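Local coordinates for PLP-Dependent L-Arginine Hydroxylase MppP (Streptomyces wadayamensis, PDB 6C9B), which oxidises L-arginine with the help of pyridoxal 5'-phosphate, giving 4-hydroxy-2-ketoarginine and 2-ketoarginine as products, at residues 72-77 / 201-206; 83-88 / 242-247; 93-98 / 119-124; 154-159 / 186-191; 214-219 / 231-236. All coordinates share one frame; numbering follows the deposited sequence. Where two conformers were deposited one is given.

Contact 1: 72-77 / 201-206; sequences LGQHGY and DHYAVL
The N-terminal end of helix 202-209 is received by the loop that follows helix 57-71, with D201, the N-cap residue, bonded to G76 and Q74 reaching the first helical turn. D201 CG stands anti to the backbone N (chi1 -171°), which puts one carboxylate oxygen toward the loop and the other toward its own helix. Its OD2 accepts from G76 N at 2.8 Å on the syn side, 18° out of the carboxylate plane, while OD1 takes A204 N at 3.1 Å from above that plane, the usual capping bond. A second grip comes from Q74, whose chain bends at chi2 and carries the amide over to the helix: H202 N donates to Q74 OE1 at 2.8 Å. Q74 NE2 in turn donates to L72 O at 2.8 Å and also reaches Y200 O, and bonds at both OE1 and NE2 hold the amide against rotation. Helix 57-71 ends in a Schellman motif with G73, at positive phi, as its C-prime residue; Q74 N bonds back to F69 O, and a type I turn then runs from Q74 to Y77. Beyond the polar bonds, the Y203 ring lies against the loop. Y77 CA sits over one of its faces in a CH-pi contact, 4.2 Å from the centroid, Q74 CB lies 3.8 Å from Y203 CD2, and G76 O is 3.6 Å from Y203 CB. The phenol oxygen of Y203 continues past the loop to a hydrogen bond with E217 on strand 212-218.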
# COMPACT_ATOMS: atom_id res chain seq x y z
N LEU B 72 1.25 24.01 -2.87
CA LEU B 72 1.82 24.16 -1.54
C LEU B 72 3.20 24.82 -1.57
O LEU B 72 3.95 24.73 -0.59
CB LEU B 72 1.86 22.80 -0.84
CG LEU B 72 0.48 22.13 -0.66
CD1 LEU B 72 0.63 20.81 0.10
CD2 LEU B 72 -0.52 23.04 0.08
N GLY B 73 3.55 25.52 -2.66
CA GLY B 73 4.70 26.39 -2.68
C GLY B 73 5.99 25.68 -3.03
O GLY B 73 7.06 26.29 -2.94
N GLN B 74 5.91 24.42 -3.42
CA GLN B 74 7.11 23.60 -3.61
C GLN B 74 7.54 23.61 -5.07
O GLN B 74 7.63 22.57 -5.73
CB GLN B 74 6.84 22.18 -3.11
CG GLN B 74 6.35 22.10 -1.69
CD GLN B 74 7.22 22.91 -0.75
OE1 GLN B 74 8.39 22.60 -0.53
NE2 GLN B 74 6.66 23.96 -0.21
N HIS B 75 7.84 24.82 -5.55
CA HIS B 75 8.07 25.04 -6.97
C HIS B 75 9.33 24.35 -7.48
O HIS B 75 9.39 23.98 -8.66
CB HIS B 75 8.14 26.54 -7.26
CG HIS B 75 6.96 27.29 -6.74
ND1 HIS B 75 5.69 27.13 -7.26
CD2 HIS B 75 6.85 28.18 -5.73
CE1 HIS B 75 4.85 27.89 -6.59
NE2 HIS B 75 5.52 28.55 -5.66
N GLY B 76 10.35 24.19 -6.63
CA GLY B 76 11.59 23.55 -7.02
C GLY B 76 11.62 22.03 -6.98
O GLY B 76 12.69 21.44 -7.13
N TYR B 77 10.47 21.37 -6.81
CA TYR B 77 10.46 19.92 -6.82
C TYR B 77 11.04 19.41 -8.14
O TYR B 77 10.92 20.06 -9.18
CB TYR B 77 9.05 19.37 -6.60
CG TYR B 77 8.17 19.34 -7.83
CD1 TYR B 77 7.52 20.48 -8.27
CD2 TYR B 77 7.99 18.15 -8.54
CE1 TYR B 77 6.72 20.45 -9.42
CE2 TYR B 77 7.20 18.13 -9.68
CZ TYR B 77 6.57 19.26 -10.11
OH TYR B 77 5.78 19.23 -11.24
N ASP B 201 9.58 27.09 -0.07
CA ASP B 201 10.03 26.03 -0.98
C ASP B 201 11.11 25.19 -0.30
O ASP B 201 12.26 25.63 -0.17
CB ASP B 201 10.54 26.65 -2.28
CG ASP B 201 10.80 25.63 -3.36
OD1 ASP B 201 11.01 24.44 -3.02
OD2 ASP B 201 10.78 26.00 -4.55
N HIS B 202 10.75 23.99 0.15
CA HIS B 202 11.70 23.11 0.85
C HIS B 202 12.74 22.53 -0.10
O HIS B 202 13.89 22.30 0.29
CB HIS B 202 10.96 21.95 1.52
CG HIS B 202 10.17 22.34 2.73
ND1 HIS B 202 9.42 23.50 2.79
CD2 HIS B 202 9.98 21.71 3.91
CE1 HIS B 202 8.83 23.58 3.97
NE2 HIS B 202 9.16 22.51 4.67
N TYR B 203 12.34 22.28 -1.34
CA TYR B 203 13.27 21.69 -2.29
C TYR B 203 14.36 22.66 -2.67
O TYR B 203 15.52 22.26 -2.87
CB TYR B 203 12.48 21.19 -3.51
CG TYR B 203 11.53 20.10 -3.09
CD1 TYR B 203 11.97 18.79 -2.99
CD2 TYR B 203 10.20 20.37 -2.74
CE1 TYR B 203 11.13 17.77 -2.58
CE2 TYR B 203 9.35 19.35 -2.32
CZ TYR B 203 9.84 18.04 -2.24
OH TYR B 203 9.06 17.01 -1.84
N ALA B 204 14.04 23.96 -2.74
CA ALA B 204 15.06 24.96 -2.99
C ALA B 204 16.10 24.96 -1.88
O ALA B 204 17.30 25.00 -2.15
CB ALA B 204 14.40 26.33 -3.13
N VAL B 205 15.64 24.88 -0.63
CA VAL B 205 16.56 24.81 0.51
C VAL B 205 17.43 23.57 0.41
O VAL B 205 18.66 23.63 0.54
CB VAL B 205 15.78 24.85 1.84
CG1 VAL B 205 16.74 24.71 3.02
CG2 VAL B 205 14.98 26.16 1.95
N LEU B 206 16.81 22.42 0.20
CA LEU B 206 17.56 21.16 0.18
C LEU B 206 18.58 21.14 -0.95
O LEU B 206 19.72 20.70 -0.76
CB LEU B 206 16.60 19.98 0.04
CG LEU B 206 15.71 19.77 1.25
CD1 LEU B 206 14.61 18.80 0.90
CD2 LEU B 206 16.49 19.31 2.48

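Contact 2: 83-88 / 242-247; sequences RVLSCY and PVEKIY
One face of the Y247 ring carries L85, and part of its rim meets S86 and C87. L85 CB rests over that face in a CH-pi contact, 4.0 Å from the ring centroid and displaced toward the rim, and its CD1 runs on to Y247 CB at 4.0 Å. At the edge, C87 SG lies 3.7 Å from Y247 CE2, almost exactly in the ring plane, a cysteine sulfur-aromatic contact. Y247 CG is anti to the backbone N (chi1 173°), sending the ring away from its helix and across to the strand, where the phenol ends in a hydrogen bond: Y247 OH donates to S86 O at 2.7 Å, tilted 27° from the carbonyl plane. L85 and C87 pair their backbones with L233 and G231 of strand 231-235, whereas the polar backbone atoms of S86 find partners on the other side of strand 84-87. Its carbonyl is taken by Y247, and its amide donates to a water at 2.9 Å from S86 N, which in turn gives a weak bond to Y247 OH. The S86 side chain leaves this group altogether, OG bonding to E61 and H65. Nearer the start of the helix the touch is lighter, L85 CD1 approaching E244 CG at 4.3 Å. Axes of strand and helix run 28° apart, 10.5 Å from each other. Such an arrangement, a helix flanking the outermost strand, within this chain, of the mixed sheet, belongs to the large domain of fold type I pyridoxal-phosphate enzymes.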
# COMPACT_ATOMS: atom_id res chain seq x y z
N ARG B 83 11.76 11.03 -10.62
CA ARG B 83 12.29 11.64 -9.42
C ARG B 83 11.27 11.70 -8.30
O ARG B 83 11.65 11.85 -7.13
CB ARG B 83 12.80 13.05 -9.74
CG ARG B 83 14.12 13.08 -10.57
CD ARG B 83 15.31 12.51 -9.79
NE ARG B 83 15.56 13.22 -8.54
CZ ARG B 83 16.08 14.44 -8.49
NH1 ARG B 83 16.41 15.08 -9.60
NH2 ARG B 83 16.25 15.03 -7.33
N VAL B 84 9.99 11.61 -8.64
CA VAL B 84 8.92 11.53 -7.65
C VAL B 84 8.27 10.17 -7.83
O VAL B 84 7.64 9.92 -8.86
CB VAL B 84 7.87 12.64 -7.85
CG1 VAL B 84 6.67 12.45 -6.85
CG2 VAL B 84 8.47 14.03 -7.69
N LEU B 85 8.39 9.30 -6.82
CA LEU B 85 7.80 7.96 -6.90
C LEU B 85 6.45 7.99 -6.20
O LEU B 85 6.38 8.26 -4.99
CB LEU B 85 8.71 6.92 -6.25
CG LEU B 85 10.13 6.94 -6.80
CD1 LEU B 85 11.01 5.97 -6.00
CD2 LEU B 85 10.14 6.59 -8.25
N SER B 86 5.37 7.69 -6.94
CA SER B 86 4.03 7.71 -6.36
C SER B 86 3.74 6.35 -5.74
O SER B 86 3.82 5.32 -6.41
CB SER B 86 2.96 8.05 -7.41
OG SER B 86 3.24 9.28 -8.07
N CYS B 87 3.46 6.35 -4.44
CA CYS B 87 3.24 5.15 -3.64
C CYS B 87 1.79 5.11 -3.19
O CYS B 87 1.11 6.14 -3.13
CB CYS B 87 4.14 5.12 -2.41
SG CYS B 87 5.90 5.32 -2.86
N TYR B 88 1.31 3.92 -2.82
CA TYR B 88 -0.06 3.80 -2.31
C TYR B 88 -0.32 4.68 -1.10
O TYR B 88 -1.46 5.11 -0.88
CB TYR B 88 -0.37 2.35 -1.93
CG TYR B 88 -0.19 1.35 -3.03
CD1 TYR B 88 -0.93 1.43 -4.20
CD2 TYR B 88 0.67 0.29 -2.88
CE1 TYR B 88 -0.79 0.48 -5.21
CE2 TYR B 88 0.80 -0.67 -3.87
CZ TYR B 88 0.07 -0.56 -5.03
OH TYR B 88 0.20 -1.47 -6.03
N PRO B 242 18.88 2.43 -2.06
CA PRO B 242 18.17 1.71 -3.14
C PRO B 242 16.67 1.92 -3.16
O PRO B 242 15.91 0.96 -3.35
CB PRO B 242 18.52 0.25 -2.85
CG PRO B 242 18.68 0.21 -1.37
CD PRO B 242 19.34 1.50 -1.01
N VAL B 243 16.21 3.17 -3.02
CA VAL B 243 14.77 3.43 -2.95
C VAL B 243 14.09 3.08 -4.27
O VAL B 243 12.95 2.61 -4.28
CB VAL B 243 14.49 4.90 -2.55
CG1 VAL B 243 14.89 5.13 -1.08
CG2 VAL B 243 15.18 5.89 -3.50
N GLU B 244 14.74 3.32 -5.40
CA GLU B 244 14.09 3.01 -6.67
C GLU B 244 13.89 1.51 -6.86
O GLU B 244 12.84 1.07 -7.37
CB GLU B 244 14.90 3.59 -7.83
CG GLU B 244 14.81 5.09 -7.90
CD GLU B 244 15.89 5.68 -8.77
OE1 GLU B 244 17.07 5.73 -8.34
OE2 GLU B 244 15.56 6.06 -9.91
N LYS B 245 14.89 0.71 -6.50
CA LYS B 245 14.80 -0.75 -6.65
C LYS B 245 13.75 -1.32 -5.70
O LYS B 245 12.91 -2.12 -6.12
CB LYS B 245 16.16 -1.38 -6.39
CG LYS B 245 16.18 -2.91 -6.22
CD LYS B 245 15.54 -3.68 -7.37
CE LYS B 245 15.92 -5.17 -7.30
NZ LYS B 245 14.80 -6.11 -7.61
N ILE B 246 13.74 -0.87 -4.44
CA ILE B 246 12.79 -1.43 -3.50
C ILE B 246 11.38 -0.97 -3.85
O ILE B 246 10.43 -1.77 -3.82
CB ILE B 246 13.18 -1.10 -2.05
CG1 ILE B 246 14.47 -1.88 -1.72
CG2 ILE B 246 12.05 -1.49 -1.07
CD1 ILE B 246 15.11 -1.53 -0.35
N TYR B 247 11.23 0.29 -4.28
CA TYR B 247 9.94 0.74 -4.82
C TYR B 247 9.44 -0.24 -5.87
O TYR B 247 8.29 -0.70 -5.82
CB TYR B 247 10.06 2.14 -5.42
CG TYR B 247 8.84 2.62 -6.15
CD1 TYR B 247 8.65 2.36 -7.48
CD2 TYR B 247 7.87 3.37 -5.48
CE1 TYR B 247 7.51 2.81 -8.16
CE2 TYR B 247 6.73 3.81 -6.15
CZ TYR B 247 6.57 3.53 -7.48
OH TYR B 247 5.44 3.98 -8.13
O HOH W 1 5.59 6.92 -9.74

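Contact 3: 93-98 / 119-124; sequences SMEILA and ADLLRG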
# COMPACT_ATOMS: atom_id res chain seq x y z
N SER B 93 5.63 4.54 1.33
CA SER B 93 6.87 5.27 1.06
C SER B 93 7.85 5.07 2.20
O SER B 93 9.06 4.87 1.99
CB SER B 93 6.60 6.77 0.89
OG SER B 93 5.66 7.04 -0.13
N MET B 94 7.36 5.17 3.44
CA MET B 94 8.22 5.05 4.61
C MET B 94 8.80 3.64 4.74
O MET B 94 9.94 3.47 5.15
CB MET B 94 7.42 5.45 5.86
CG MET B 94 8.22 5.41 7.14
SD MET B 94 9.37 6.80 7.14
CE MET B 94 10.78 5.97 7.87
N GLU B 95 8.01 2.61 4.41
CA GLU B 95 8.55 1.25 4.41
C GLU B 95 9.68 1.13 3.41
O GLU B 95 10.72 0.52 3.69
CB GLU B 95 7.44 0.24 4.11
CG GLU B 95 7.91 -1.19 3.93
CD GLU B 95 8.35 -1.91 5.19
OE1 GLU B 95 8.38 -1.32 6.28
OE2 GLU B 95 8.71 -3.12 5.09
N ILE B 96 9.48 1.70 2.22
CA ILE B 96 10.52 1.67 1.19
C ILE B 96 11.77 2.38 1.70
O ILE B 96 12.89 1.87 1.56
CB ILE B 96 9.98 2.30 -0.10
CG1 ILE B 96 8.90 1.41 -0.72
CG2 ILE B 96 11.10 2.53 -1.10
CD1 ILE B 96 8.05 2.11 -1.76
N LEU B 97 11.59 3.57 2.29
CA LEU B 97 12.73 4.33 2.77
C LEU B 97 13.44 3.58 3.89
O LEU B 97 14.68 3.56 3.97
CB LEU B 97 12.27 5.71 3.25
CG LEU B 97 13.33 6.60 3.91
CD1 LEU B 97 14.47 6.88 2.94
CD2 LEU B 97 12.70 7.91 4.41
N ALA B 98 12.68 3.00 4.80
CA ALA B 98 13.29 2.34 5.94
C ALA B 98 14.10 1.13 5.48
O ALA B 98 15.23 0.91 5.94
CB ALA B 98 12.21 1.93 6.93
N ALA B 119 8.56 5.51 13.61
CA ALA B 119 9.49 4.80 14.49
C ALA B 119 9.37 3.31 14.31
O ALA B 119 10.37 2.59 14.28
CB ALA B 119 9.22 5.17 15.96
N ASP B 120 8.14 2.81 14.21
CA ASP B 120 7.94 1.37 14.16
C ASP B 120 8.42 0.75 12.83
O ASP B 120 8.94 -0.38 12.83
CB ASP B 120 6.47 1.08 14.41
CG ASP B 120 6.06 1.33 15.86
OD1 ASP B 120 6.92 1.32 16.76
OD2 ASP B 120 4.87 1.47 16.12
N LEU B 121 8.29 1.48 11.72
CA LEU B 121 8.79 0.98 10.45
C LEU B 121 10.31 1.03 10.40
O LEU B 121 10.94 0.10 9.91
CB LEU B 121 8.19 1.79 9.30
CG LEU B 121 6.69 1.57 9.11
CD1 LEU B 121 6.13 2.60 8.09
CD2 LEU B 121 6.38 0.16 8.69
N LEU B 122 10.91 2.05 11.01
CA LEU B 122 12.36 2.11 11.04
C LEU B 122 12.91 1.02 11.94
O LEU B 122 13.82 0.26 11.55
CB LEU B 122 12.82 3.49 11.53
CG LEU B 122 12.62 4.66 10.59
CD1 LEU B 122 12.77 6.03 11.28
CD2 LEU B 122 13.62 4.54 9.45
N ARG B 123 12.38 0.91 13.15
CA ARG B 123 12.85 -0.15 14.04
C ARG B 123 12.62 -1.52 13.44
O ARG B 123 13.46 -2.42 13.57
CB ARG B 123 12.15 -0.05 15.39
CG ARG B 123 12.60 1.06 16.30
CD ARG B 123 12.06 0.81 17.74
NE ARG B 123 12.70 1.63 18.77
CZ ARG B 123 12.08 2.52 19.55
NH1 ARG B 123 10.77 2.73 19.46
NH2 ARG B 123 12.78 3.20 20.45
N GLY B 124 11.46 -1.71 12.79
CA GLY B 124 11.15 -3.00 12.21
C GLY B 124 12.10 -3.41 11.11
O GLY B 124 12.27 -4.59 10.84
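M94 of helix 90-101 lies against two leucines of helix 116-124 and meets each in a different attitude. Against L121 it runs obliquely, M94 CG touching L121 CD1 at 3.6 Å. Against L122 it stands at about a right angle, its methyl closing on the branch point, M94 CE to L122 CG 3.5 Å. The first torsion, with CG anti to the backbone N (chi1 -178°), and the bends at chi2 and chi3 bring both ends of the thioether to bear, while SD turns to the F154 ring on strand 152-156. One turn on, A98 offers only a methyl: CB sits 3.9 Å from L122 CD2 and 3.7 Å from L121 O, and here the backbones come nearest, A98 CA to L122 CA 5.2 Å. E95 crosses L121 at about a right angle, its OE1 3.5 Å from L121 CD2. The helix segments run 32° apart at 9.0 Å, roughly in the same direction. D120, whose side chain points elsewhere, is a magnesium ligand in a crystal structure of this protein, though no metal is bound to this chain here. The interface is thus held by apolar contact, and the one buried charge is met from outside it: E95 OE1 accepts from N125, and OE2 forms a salt bridge with R99 of the second subunit. Since OE2 of E95 in the second subunit is also close, the arginines probably offset a repulsion that would otherwise favour a proton there.

Contact 4: 154-159 / 186-191; sequences FVTTPN and ALDTSF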
# COMPACT_ATOMS: atom_id res chain seq x y z
N PHE B 154 15.69 12.37 10.61
CA PHE B 154 14.33 12.29 10.09
C PHE B 154 13.44 13.28 10.84
O PHE B 154 13.29 13.17 12.07
CB PHE B 154 13.79 10.88 10.23
CG PHE B 154 12.52 10.63 9.46
CD1 PHE B 154 11.32 11.22 9.86
CD2 PHE B 154 12.52 9.80 8.39
CE1 PHE B 154 10.15 10.98 9.13
CE2 PHE B 154 11.36 9.56 7.69
CZ PHE B 154 10.18 10.16 8.06
N VAL B 155 12.81 14.20 10.10
CA VAL B 155 11.97 15.24 10.70
C VAL B 155 10.59 15.22 10.05
O VAL B 155 10.47 15.30 8.82
CB VAL B 155 12.59 16.64 10.56
CG1 VAL B 155 11.65 17.71 11.20
CG2 VAL B 155 13.95 16.70 11.22
N THR B 156 9.57 15.12 10.88
CA THR B 156 8.19 15.28 10.45
C THR B 156 7.83 16.75 10.61
O THR B 156 7.97 17.31 11.71
CB THR B 156 7.30 14.40 11.33
OG1 THR B 156 7.80 13.06 11.33
CG2 THR B 156 5.85 14.41 10.85
N THR B 157 7.43 17.40 9.51
CA THR B 157 7.11 18.83 9.58
C THR B 157 6.03 19.19 8.58
O THR B 157 6.15 18.89 7.38
CB THR B 157 8.35 19.71 9.36
OG1 THR B 157 7.94 21.08 9.39
CG2 THR B 157 9.05 19.41 8.02
N PRO B 158 4.93 19.81 9.03
CA PRO B 158 4.54 20.05 10.42
C PRO B 158 4.46 18.75 11.19
O PRO B 158 4.09 17.70 10.63
CB PRO B 158 3.16 20.71 10.30
CG PRO B 158 3.15 21.28 8.92
CD PRO B 158 3.91 20.29 8.09
N ASN B 159 4.87 18.78 12.45
CA ASN B 159 4.91 17.52 13.17
C ASN B 159 3.50 17.07 13.49
O ASN B 159 2.57 17.87 13.67
CB ASN B 159 5.73 17.63 14.45
CG ASN B 159 6.16 16.25 14.99
OD1 ASN B 159 6.03 15.19 14.31
ND2 ASN B 159 6.67 16.24 16.21
N ALA B 186 15.87 13.41 5.91
CA ALA B 186 14.59 12.89 5.47
C ALA B 186 13.49 13.69 6.12
O ALA B 186 13.54 13.93 7.32
CB ALA B 186 14.42 11.42 5.83
N LEU B 187 12.48 14.07 5.33
CA LEU B 187 11.37 14.85 5.82
C LEU B 187 10.07 14.12 5.52
O LEU B 187 9.91 13.58 4.43
CB LEU B 187 11.29 16.23 5.17
CG LEU B 187 12.52 17.12 5.23
CD1 LEU B 187 12.18 18.42 4.55
CD2 LEU B 187 12.93 17.32 6.66
N ASP B 188 9.16 14.12 6.50
CA ASP B 188 7.78 13.65 6.30
C ASP B 188 6.88 14.87 6.40
O ASP B 188 6.77 15.48 7.47
CB ASP B 188 7.41 12.59 7.34
CG ASP B 188 5.96 12.15 7.25
OD1 ASP B 188 5.10 12.92 6.74
OD2 ASP B 188 5.67 11.04 7.73
N THR B 189 6.24 15.23 5.29
CA THR B 189 5.51 16.50 5.18
C THR B 189 4.01 16.29 4.94
O THR B 189 3.34 17.10 4.30
CB THR B 189 6.13 17.34 4.07
OG1 THR B 189 6.13 16.62 2.84
CG2 THR B 189 7.59 17.69 4.42
N SER B 190 3.45 15.22 5.52
CA SER B 190 2.03 14.92 5.39
C SER B 190 1.13 16.11 5.73
O SER B 190 0.09 16.31 5.09
CB SER B 190 1.69 13.75 6.31
OG SER B 190 0.29 13.48 6.27
N PHE B 191 1.48 16.86 6.77
CA PHE B 191 0.63 17.95 7.24
C PHE B 191 0.94 19.27 6.53
O PHE B 191 0.40 20.31 6.94
CB PHE B 191 0.79 18.13 8.76
CG PHE B 191 0.01 17.15 9.62
CD1 PHE B 191 -0.80 16.17 9.08
CD2 PHE B 191 0.07 17.28 11.01
CE1 PHE B 191 -1.53 15.31 9.93
CE2 PHE B 191 -0.64 16.44 11.83
CZ PHE B 191 -1.45 15.45 11.29
O HOH W 2 3.93 16.38 8.33
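Strands 152-156 and 184-188 run parallel, F154, V155 and T156 paired with A186, L187 and D188, and are joined by hydrogen bonds from V155 N to A186 O, D188 N to V155 O and T157 N to D188 O, each 2.9 Å. On the face that bears F154, A186, T156 and D188, the phenyl ring leans over the neighbouring strand. F154 CG is anti to the backbone N (chi1 -168°), so that CD2 reaches A186 CB at 3.6 Å and CE1 reaches D188 CB at 3.6 Å, ring and carboxylate planes standing 76° apart. Helices 90-101 and 116-124 close over this face, M94 and I118 both touching F154. The reverse face holds V155 CB against L187 CD2 at 4.0 Å. With helix 168-181 between them the two strands form a beta-alpha-beta unit of the large domain, and their C-terminal ends border the cofactor: OD2 of D188 faces N1 of the pyridoxal-phosphate-modified lysine at 221, the place an aspartate holds in fold type I enzymes. D188 OD1 is engaged in an Asx turn, accepting from S190 N at 3.1 Å, a bond that helps to position the carboxylate. Past the strands, P158, preceded by a cis peptide bond, sets its ring against F191, CB to CB 3.8 Å. A water ties the two loops together by donating to P158 O and D188 O and accepting from F191 N. The F191 side chain lies about 5 Å from the bound 4-hydroxy-2-ketoarginine.

Contact 5: 214-219 / 231-236; sequences VVIEDT and GLLVFS
G231 faces D218 as a non-hydrogen-bonded pair at the start of strand 231-235, its CA resting 3.4 Å from E217 O. L232 makes the first hydrogen-bonded pair, with E217. L232 N donates to E217 O from well above the carbonyl plane, 43° out of it, and L232 O takes E217 N at 2.8 Å; their side chains leave on one face with CB to CB 3.9 Å. L233 turns to the other face, where its CG, anti to the backbone N (chi1 -174°), carries CD1 between two neighbours. The pair V214 CG1 to L233 CD1 is tight at 3.4 Å, and I216 CG1 lies 3.5 Å from the same methyl, I216 and L233 pointing the same way. V234 and V215 form the second hydrogen-bonded pair, V215 N to V234 O and V234 N to V215 O both 2.8 Å. F235 ends the strand with CB against V214 CG2 at 4.1 Å, while its ring leads away toward L85 and E244. Running antiparallel to both its neighbours, strand 231-235 is the reversed member of the large-domain sheet, and the connection from strand 212-218 carries the lysine at 221 that holds the cofactor. Four backbone bonds and aliphatic contacts on both faces make this a largely apolar core, into which two carboxylates are set. D218 bonds to G220 N and S190 OG. E217 bends its chain at chi2 to end at a salt bridge with R192 and a hydrogen bond with Y203, company that probably favours its ionised form.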
# COMPACT_ATOMS: atom_id res chain seq x y z
N VAL B 214 15.64 13.05 1.24
CA VAL B 214 14.41 12.38 0.83
C VAL B 214 13.28 13.15 1.47
O VAL B 214 13.37 13.54 2.63
CB VAL B 214 14.38 10.91 1.30
CG1 VAL B 214 12.99 10.30 1.03
CG2 VAL B 214 15.41 10.12 0.60
N VAL B 215 12.20 13.37 0.72
CA VAL B 215 10.99 13.96 1.27
C VAL B 215 9.84 13.04 0.93
O VAL B 215 9.73 12.59 -0.21
CB VAL B 215 10.70 15.36 0.71
CG1 VAL B 215 9.42 15.94 1.36
CG2 VAL B 215 11.89 16.30 0.93
N ILE B 216 9.00 12.75 1.91
CA ILE B 216 7.79 11.98 1.67
C ILE B 216 6.63 12.93 1.81
O ILE B 216 6.25 13.32 2.92
CB ILE B 216 7.64 10.79 2.62
CG1 ILE B 216 8.82 9.84 2.45
CG2 ILE B 216 6.36 10.04 2.29
CD1 ILE B 216 8.84 8.66 3.46
N GLU B 217 6.06 13.31 0.69
CA GLU B 217 4.82 14.07 0.71
C GLU B 217 3.65 13.10 0.83
O GLU B 217 3.77 11.90 0.56
CB GLU B 217 4.67 14.91 -0.55
CG GLU B 217 5.85 15.79 -0.92
CD GLU B 217 5.86 17.16 -0.25
OE1 GLU B 217 6.87 17.88 -0.45
OE2 GLU B 217 4.91 17.51 0.47
N ASP B 218 2.51 13.61 1.25
CA ASP B 218 1.33 12.78 1.41
C ASP B 218 0.14 13.62 1.02
O ASP B 218 0.00 14.74 1.52
CB ASP B 218 1.20 12.29 2.87
CG ASP B 218 -0.10 11.53 3.17
OD1 ASP B 218 -0.68 10.93 2.25
OD2 ASP B 218 -0.53 11.49 4.35
N THR B 219 -0.73 13.10 0.16
CA THR B 219 -1.95 13.84 -0.15
C THR B 219 -3.10 13.45 0.76
O THR B 219 -4.14 14.13 0.74
CB THR B 219 -2.40 13.60 -1.60
OG1 THR B 219 -2.89 12.26 -1.73
CG2 THR B 219 -1.30 13.82 -2.57
N GLY B 231 1.29 8.57 -1.37
CA GLY B 231 2.53 9.07 -0.81
C GLY B 231 3.47 9.35 -1.97
O GLY B 231 3.50 8.61 -2.95
N LEU B 232 4.20 10.47 -1.87
CA LEU B 232 5.12 10.88 -2.93
C LEU B 232 6.52 10.87 -2.35
O LEU B 232 6.85 11.73 -1.53
CB LEU B 232 4.76 12.28 -3.46
CG LEU B 232 3.30 12.50 -3.84
CD1 LEU B 232 3.12 13.94 -4.25
CD2 LEU B 232 2.82 11.53 -4.95
N LEU B 233 7.33 9.91 -2.80
CA LEU B 233 8.70 9.72 -2.31
C LEU B 233 9.62 10.43 -3.27
O LEU B 233 9.75 10.03 -4.44
CB LEU B 233 9.00 8.23 -2.20
CG LEU B 233 10.31 7.76 -1.57
CD1 LEU B 233 10.55 8.36 -0.26
CD2 LEU B 233 10.31 6.22 -1.46
N VAL B 234 10.20 11.54 -2.81
CA VAL B 234 11.06 12.41 -3.60
C VAL B 234 12.47 12.30 -3.04
O VAL B 234 12.65 12.33 -1.82
CB VAL B 234 10.57 13.87 -3.57
CG1 VAL B 234 11.23 14.67 -4.67
CG2 VAL B 234 9.04 13.99 -3.66
N PHE B 235 13.47 12.12 -3.92
CA PHE B 235 14.83 11.89 -3.44
C PHE B 235 15.83 12.68 -4.28
O PHE B 235 15.61 12.95 -5.46
CB PHE B 235 15.17 10.39 -3.47
CG PHE B 235 14.97 9.77 -4.83
CD1 PHE B 235 13.72 9.27 -5.21
CD2 PHE B 235 16.01 9.71 -5.75
CE1 PHE B 235 13.54 8.73 -6.45
CE2 PHE B 235 15.81 9.17 -7.00
CZ PHE B 235 14.59 8.68 -7.35
N SER B 236 16.92 13.07 -3.64
CA SER B 236 18.03 13.72 -4.32
C SER B 236 18.71 12.73 -5.27
O SER B 236 18.67 11.52 -5.07
CB SER B 236 19.03 14.26 -3.29
OG SER B 236 19.65 13.23 -2.52

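Overall arrangement
From the N terminus, contact 1 opens after helix 57-71 and contact 2 opens on strand 84-87. Contact 3 closes at once across a short span, joining two helices that pack on the sheet, meeting F154 of contact 4. Contact 4 then closes the beta-alpha-beta unit inside the sheet. Residues 201-206 complete contact 1; contact 5 closes a short loop between residues 219 and 231; then 242-247 complete contact 2, whose loop crosses that of contact 1. Contacts 3 and 4 lie within both, contact 5 within that of contact 2 alone. L187 O bonds I216 N, and L85 and C87 bond L233 and G231, making contacts 4, 5 and 2 one sheet. Contact 1 packs its helix against the strands of contact 5.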